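Local atomic coordinates of epsin 1 (PDB entry 5LP0), a protein that probably binds membranes rich in phosphatidylinositol 4,5-bisphosphate, modifies their curvature and promotes clathrin-coated invaginations in receptor-mediated endocytosis. Residues K57-V62 and F97-R102. Residues are numbered along the deposited sequence; the frame is centred on the assembly and turned at random.
Sequences KNWRHV and FQYIDR
W59 and Y99 face each other with their CA atoms 7.3 Å apart, where the loop between helix 89-92 and helix 108-122 of the all-helical ENTH domain packs against the start of helix 59-75. K57 and D101 come about as near, and no hydrogen bond links the two segments. Side chains, with the backbone of K57, make the join. The five-membered ring of W59 and the ring of Y99 are nearly parallel, with planes at 27°, but slid apart. Overlap is therefore slight, and W59 CD1 touches Y99 CD2 at 3.5 Å. W59 CG lies between the backbone N and the carbonyl carbon (chi1 70°), which turns CD1 toward the tyrosine. R60 CB lies over the centre of one indole face. The Y99 ring also covers the backbone of K57: K57 N stands 3.6 Å above one face, offset toward the rim. D101 N lies over the opposite face, also toward the rim. F97 reaches in with CG opposite its backbone N (chi1 -176°). Its CZ packs on W59 CB at 3.7 Å, and its CE1 on V62 CG2 at 3.9 Å. V111 of helix 108-122 touches both V62 and F97, and so extends this apolar cluster. Replacing Y99 by an alanine would probably uncover W59 CD1 and the backbone at K57, and weaken the loop's hold on the helix start. R112 NH1 donates a hydrogen bond to the carbonyl oxygen of F97. The helix start carries H61 and lies close to N18, both probably part of the phosphatidylinositol 4,5-bisphosphate binding site, as in a close relative. The contact combines aromatic and aliphatic packing with a backbone nitrogen over a ring face, so it depends on close fit rather than on directed bonds or paired charges.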
loop_
_atom_site.group_PDB
_atom_site.type_symbol
_atom_site.label_atom_id
_atom_site.label_comp_id
_atom_site.label_asym_id
_atom_site.label_seq_id
_atom_site.Cartn_x
_atom_site.Cartn_y
_atom_site.Cartn_z
ATOM N N LYS A 57 9.292 -9.945 12.220
ATOM C CA LYS A 57 8.619 -9.137 13.234
ATOM C C LYS A 57 8.086 -7.825 12.668
ATOM O O LYS A 57 7.269 -7.148 13.302
ATOM C CB LYS A 57 9.570 -8.863 14.412
ATOM C CG LYS A 57 10.716 -7.919 14.086
ATOM C CD LYS A 57 11.638 -7.759 15.269
ATOM C CE LYS A 57 12.883 -6.981 14.904
ATOM N NZ LYS A 57 13.812 -6.880 16.069
ATOM N N ASN A 58 8.547 -7.466 11.472
ATOM C CA ASN A 58 8.050 -6.266 10.784
ATOM C C ASN A 58 6.962 -6.594 9.766
ATOM O O ASN A 58 6.669 -5.795 8.884
ATOM C CB ASN A 58 9.197 -5.543 10.094
ATOM C CG ASN A 58 10.108 -4.846 11.070
ATOM O OD1 ASN A 58 9.661 -4.120 11.967
ATOM N ND2 ASN A 58 11.398 -5.081 10.922
ATOM N N TRP A 59 6.330 -7.752 9.907
ATOM C CA TRP A 59 5.269 -8.180 8.994
ATOM C C TRP A 59 4.142 -7.158 8.819
ATOM O O TRP A 59 3.556 -7.049 7.719
ATOM C CB TRP A 59 4.665 -9.504 9.440
ATOM C CG TRP A 59 3.849 -9.386 10.685
ATOM C CD1 TRP A 59 4.286 -9.531 11.980
ATOM C CD2 TRP A 59 2.448 -9.114 10.763
ATOM N NE1 TRP A 59 3.243 -9.341 12.844
ATOM C CE2 TRP A 59 2.101 -9.099 12.128
ATOM C CE3 TRP A 59 1.446 -8.886 9.806
ATOM C CZ2 TRP A 59 0.800 -8.852 12.564
ATOM C CZ3 TRP A 59 0.155 -8.640 10.244
ATOM C CH2 TRP A 59 -0.159 -8.636 11.610
ATOM N N ARG A 60 3.825 -6.385 9.860
ATOM C CA ARG A 60 2.704 -5.458 9.745
ATOM C C ARG A 60 3.064 -4.303 8.786
ATOM O O ARG A 60 2.182 -3.706 8.192
ATOM C CB ARG A 60 2.261 -4.905 11.096
ATOM C CG ARG A 60 0.783 -4.551 11.075
ATOM C CD ARG A 60 0.343 -3.847 12.342
ATOM N NE ARG A 60 0.664 -4.637 13.525
ATOM C CZ ARG A 60 -0.150 -5.524 14.084
ATOM N NH1 ARG A 60 -1.356 -5.752 13.576
ATOM N NH2 ARG A 60 0.248 -6.190 15.164
ATOM N N HIS A 61 4.352 -4.010 8.612
ATOM C CA HIS A 61 4.785 -3.063 7.581
ATOM C C HIS A 61 4.264 -3.550 6.253
ATOM O O HIS A 61 3.775 -2.760 5.450
ATOM C CB HIS A 61 6.315 -3.003 7.469
ATOM C CG HIS A 61 6.989 -2.243 8.568
ATOM N ND1 HIS A 61 8.361 -2.138 8.650
ATOM C CD2 HIS A 61 6.489 -1.568 9.631
ATOM C CE1 HIS A 61 8.680 -1.414 9.710
ATOM N NE2 HIS A 61 7.566 -1.039 10.307
ATOM N N VAL A 62 4.373 -4.852 6.013
ATOM C CA VAL A 62 4.034 -5.415 4.706
ATOM C C VAL A 62 2.516 -5.423 4.550
ATOM O O VAL A 62 1.963 -5.003 3.526
ATOM C CB VAL A 62 4.561 -6.882 4.579
ATOM C CG1 VAL A 62 4.228 -7.461 3.195
ATOM C CG2 VAL A 62 6.061 -6.966 4.834
ATOM N N PHE A 97 4.741 -15.208 1.685
ATOM C CA PHE A 97 5.282 -14.624 2.908
ATOM C C PHE A 97 4.993 -15.503 4.115
ATOM O O PHE A 97 3.871 -15.950 4.289
ATOM C CB PHE A 97 4.684 -13.232 3.108
ATOM C CG PHE A 97 5.236 -12.479 4.281
ATOM C CD1 PHE A 97 6.239 -11.547 4.104
ATOM C CD2 PHE A 97 4.737 -12.674 5.561
ATOM C CE1 PHE A 97 6.729 -10.831 5.160
ATOM C CE2 PHE A 97 5.247 -11.947 6.626
ATOM C CZ PHE A 97 6.258 -11.038 6.412
ATOM N N GLN A 98 6.013 -15.734 4.940
ATOM C CA GLN A 98 5.887 -16.550 6.154
ATOM C C GLN A 98 6.225 -15.748 7.390
ATOM O O GLN A 98 7.246 -15.061 7.430
ATOM C CB GLN A 98 6.865 -17.739 6.128
ATOM C CG GLN A 98 6.814 -18.623 4.903
ATOM C CD GLN A 98 5.486 -19.333 4.734
ATOM O OE1 GLN A 98 5.001 -19.995 5.645
ATOM N NE2 GLN A 98 4.888 -19.193 3.554
ATOM N N TYR A 99 5.396 -15.863 8.417
ATOM C CA TYR A 99 5.802 -15.450 9.762
ATOM C C TYR A 99 4.944 -16.059 10.852
ATOM O O TYR A 99 3.736 -15.850 10.884
ATOM C CB TYR A 99 5.812 -13.923 9.913
ATOM C CG TYR A 99 6.356 -13.490 11.261
ATOM C CD1 TYR A 99 7.663 -13.794 11.624
ATOM C CD2 TYR A 99 5.571 -12.791 12.166
ATOM C CE1 TYR A 99 8.184 -13.400 12.844
ATOM C CE2 TYR A 99 6.083 -12.411 13.420
ATOM C CZ TYR A 99 7.390 -12.705 13.730
ATOM O OH TYR A 99 7.889 -12.322 14.951
ATOM N N ILE A 100 5.615 -16.788 11.743
ATOM C CA ILE A 100 5.019 -17.315 12.968
ATOM C C ILE A 100 5.541 -16.436 14.098
ATOM O O ILE A 100 6.755 -16.287 14.247
ATOM C CB ILE A 100 5.462 -18.780 13.216
ATOM C CG1 ILE A 100 5.091 -19.650 12.013
ATOM C CG2 ILE A 100 4.856 -19.348 14.526
ATOM C CD1 ILE A 100 3.628 -19.585 11.655
ATOM N N ASP A 101 4.641 -15.818 14.857
ATOM C CA ASP A 101 5.088 -14.986 15.959
ATOM C C ASP A 101 5.415 -15.836 17.198
ATOM O O ASP A 101 5.308 -17.066 17.180
ATOM C CB ASP A 101 4.109 -13.837 16.264
ATOM C CG ASP A 101 2.822 -14.285 16.913
ATOM O OD1 ASP A 101 2.766 -15.406 17.465
ATOM O OD2 ASP A 101 1.858 -13.478 16.885
ATOM N N ARG A 102 5.854 -15.179 18.262
ATOM C CA ARG A 102 6.360 -15.921 19.412
ATOM C C ARG A 102 5.245 -16.619 20.194
ATOM O O ARG A 102 5.517 -17.537 20.977
ATOM C CB ARG A 102 7.204 -15.025 20.323
ATOM C CG ARG A 102 6.434 -13.972 21.079
ATOM C CD ARG A 102 7.398 -12.981 21.720
ATOM N NE ARG A 102 6.723 -12.036 22.604
ATOM C CZ ARG A 102 7.304 -10.973 23.152
ATOM N NH1 ARG A 102 8.582 -10.704 22.909
ATOM N NH2 ARG A 102 6.603 -10.171 23.945
#